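AAC3-I (Uncultured bacterium, PDB 5HMN) probably transfers an acetyl group from acetyl-coenzyme A to an amino group of aminoglycoside antibiotics, the reaction by which such GNAT-fold enzymes confer resistance. Local coordinates at residues C[27-30]-C[34-37]. Sequence-based numbering, arbitrary orientation.
With COA (coenzyme A), chain J.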
loop_
_atom_site.group_PDB
_atom_site.type_symbol
_atom_site.label_atom_id
_atom_site.label_comp_id
_atom_site.label_asym_id
_atom_site.label_seq_id
_atom_site.Cartn_x
_atom_site.Cartn_y
_atom_site.Cartn_z
ATOM N N GLU C 27 21.814 0.082 4.813
ATOM C CA GLU C 27 22.840 -0.951 4.839
ATOM C C GLU C 27 22.270 -2.318 4.464
ATOM O O GLU C 27 22.881 -3.070 3.701
ATOM C CB GLU C 27 23.491 -1.015 6.221
ATOM C CG GLU C 27 24.278 -2.288 6.479
ATOM C CD GLU C 27 24.431 -2.582 7.959
ATOM O OE1 GLU C 27 24.334 -1.633 8.765
ATOM O OE2 GLU C 27 24.636 -3.763 8.316
ATOM N N ALA C 28 21.096 -2.640 5.003
ATOM C CA ALA C 28 20.473 -3.935 4.754
ATOM C C ALA C 28 20.047 -4.089 3.293
ATOM O O ALA C 28 20.137 -5.179 2.723
ATOM C CB ALA C 28 19.282 -4.129 5.674
ATOM N N PHE C 29 19.586 -2.997 2.690
ATOM C CA PHE C 29 19.122 -3.021 1.308
ATOM C C PHE C 29 20.247 -2.651 0.343
ATOM O O PHE C 29 20.039 -2.588 -0.867
ATOM C CB PHE C 29 17.939 -2.063 1.116
ATOM C CG PHE C 29 16.720 -2.423 1.928
ATOM C CD1 PHE C 29 16.396 -3.746 2.173
ATOM C CD2 PHE C 29 15.905 -1.433 2.451
ATOM C CE1 PHE C 29 15.277 -4.072 2.922
ATOM C CE2 PHE C 29 14.788 -1.750 3.200
ATOM C CZ PHE C 29 14.471 -3.071 3.434
ATOM N N ASN C 30 21.432 -2.409 0.893
ATOM C CA ASN C 30 22.583 -1.962 0.110
ATOM C C ASN C 30 22.258 -0.740 -0.744
ATOM O O ASN C 30 22.729 -0.614 -1.875
ATOM C CB ASN C 30 23.108 -3.099 -0.771
ATOM C CG ASN C 30 23.788 -4.190 0.032
ATOM O OD1 ASN C 30 24.921 -4.026 0.486
ATOM N ND2 ASN C 30 23.100 -5.313 0.212
ATOM N N THR C 34 19.537 6.075 -1.145
ATOM C CA THR C 34 18.093 6.270 -1.172
ATOM C C THR C 34 17.526 6.570 0.219
ATOM O O THR C 34 16.625 7.396 0.363
ATOM C CB THR C 34 17.379 5.035 -1.752
ATOM O OG1 THR C 34 17.883 4.766 -3.065
ATOM C CG2 THR C 34 15.877 5.262 -1.828
ATOM N N TYR C 35 18.071 5.912 1.239
ATOM C CA TYR C 35 17.492 5.979 2.580
ATOM C C TYR C 35 18.118 7.040 3.480
ATOM O O TYR C 35 17.497 7.469 4.450
ATOM C CB TYR C 35 17.588 4.609 3.260
ATOM C CG TYR C 35 16.612 3.601 2.698
ATOM C CD1 TYR C 35 15.316 3.509 3.189
ATOM C CD2 TYR C 35 16.984 2.748 1.667
ATOM C CE1 TYR C 35 14.417 2.594 2.669
ATOM C CE2 TYR C 35 16.093 1.830 1.139
ATOM C CZ TYR C 35 14.811 1.758 1.645
ATOM O OH TYR C 35 13.918 0.846 1.128
ATOM N N THR C 36 19.337 7.467 3.163
ATOM C CA THR C 36 20.019 8.456 3.988
ATOM C C THR C 36 20.563 9.639 3.184
ATOM O O THR C 36 21.014 10.627 3.762
ATOM C CB THR C 36 21.193 7.828 4.773
ATOM O OG1 THR C 36 22.200 7.364 3.861
ATOM C CG2 THR C 36 20.709 6.661 5.630
ATOM N N GLY C 37 20.519 9.537 1.858
ATOM C CA GLY C 37 21.097 10.559 0.999
ATOM C C GLY C 37 20.298 11.845 0.920
ATOM O O GLY C 37 20.835 12.898 0.576
HETATM N N1A COA J . 17.619 -18.688 4.870
HETATM C C2A COA J . 16.624 -19.584 5.101
HETATM N N3A COA J . 15.616 -19.355 5.954
HETATM C C4A COA J . 15.596 -18.179 6.593
HETATM C C5A COA J . 16.570 -17.280 6.395
HETATM C C6A COA J . 17.594 -17.540 5.530
HETATM N N6A COA J . 18.729 -16.806 5.106
HETATM N N7A COA J . 16.310 -16.231 7.153
HETATM C C8A COA J . 15.189 -16.480 7.846
HETATM N N9A COA J . 14.755 -17.686 7.488
HETATM C C1B COA J . 13.635 -18.334 7.939
HETATM C C2B COA J . 13.902 -19.293 8.791
HETATM O O2B COA J . 12.821 -20.251 8.753
HETATM C C3B COA J . 13.838 -18.628 10.152
HETATM O O3B COA J . 13.577 -19.450 11.140
HETATM P P3B COA J . 14.670 -20.379 11.778
HETATM O O7A COA J . 14.075 -20.931 12.996
HETATM O O8A COA J . 14.962 -21.466 10.857
HETATM O O9A COA J . 15.957 -19.698 12.081
HETATM C C4B COA J . 12.642 -17.629 9.897
HETATM O O4B COA J . 12.675 -17.267 8.667
HETATM C C5B COA J . 12.789 -16.380 10.791
HETATM O O5B COA J . 14.072 -15.821 10.753
HETATM P P1A COA J . 14.340 -14.477 11.470
HETATM O O1A COA J . 15.518 -14.645 12.262
HETATM O O2A COA J . 13.229 -14.141 12.295
HETATM O O3A COA J . 14.701 -13.479 10.381
HETATM P P2A COA J . 15.746 -12.355 10.472
HETATM O O4A COA J . 15.657 -11.713 11.720
HETATM O O5A COA J . 17.027 -12.898 10.243
HETATM O O6A COA J . 15.570 -11.406 9.264
HETATM C CBP COA J . 15.258 -10.655 7.053
HETATM C CCP COA J . 15.109 -11.819 8.049
HETATM C CDP COA J . 14.497 -9.440 7.545
HETATM C CEP COA J . 14.657 -11.051 5.692
HETATM C CAP COA J . 16.725 -10.364 6.914
HETATM O OAP COA J . 17.282 -11.399 6.227
HETATM C C9P COA J . 17.002 -9.108 6.144
HETATM O O9P COA J . 16.996 -8.063 6.665
HETATM N N8P COA J . 17.320 -9.154 4.771
HETATM C C7P COA J . 17.627 -8.011 4.017
HETATM C C6P COA J . 16.437 -7.150 3.554
HETATM C C5P COA J . 15.164 -7.885 3.074
HETATM O O5P COA J . 15.211 -8.832 2.323
HETATM N N4P COA J . 13.916 -7.366 3.550
HETATM C C3P COA J . 12.633 -7.895 3.230
HETATM C C2P COA J . 11.643 -6.785 2.791
HETATM S S1P COA J . 9.998 -7.469 2.662
#
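In this GNAT-fold protein the turn between helices 15-28 and 32-36 lies beside the pantetheine arm of coenzyme A, and Phe29 and Tyr35 meet across it. The first helix closes with a Schellman motif, in which Asn30 takes a positive phi and its N makes a weak bond back to Glu27 O (3.2 Å). That reversal lets the chain start a second helix almost at once, bringing Tyr35 back against Phe29. The two rings cross at an angle, centroids 5.5 Å apart and planes inclined by 44°. Contact is made by the CD2–CE2 side of Phe29 and the phenol end of Tyr35: Phe29 CD2 lies 3.3 Å from Tyr35 OH and Phe29 CE2 3.4 Å from the same oxygen. Both side chains set CG anti to their own carbonyl carbon (chi1 -63° for Phe29, -73° for Tyr35), which turns the two rings toward each other across the turn. The phenol oxygen is not left to an apolar neighbour alone, since Tyr35 OH is hydrogen-bonded to Asp88 OD2, a tie that should limit how the ring can shift. The other edge of Phe29 serves the cofactor, with CE1 3.3 Å from C6P of coenzyme A, near the plane of the ring. One phenylalanine thus lies between tyrosine and pantetheine, so that packing of one ring links the helix pair to the coenzyme A pocket. Phe29 also packs against Asp88 and Ala90 of strand 82-91, whose Leu89 O and Val91 N are hydrogen-bonded to coenzyme A, and helix 32-36 meets the second subunit, where Tyr35 packs on Glu78 of that chain.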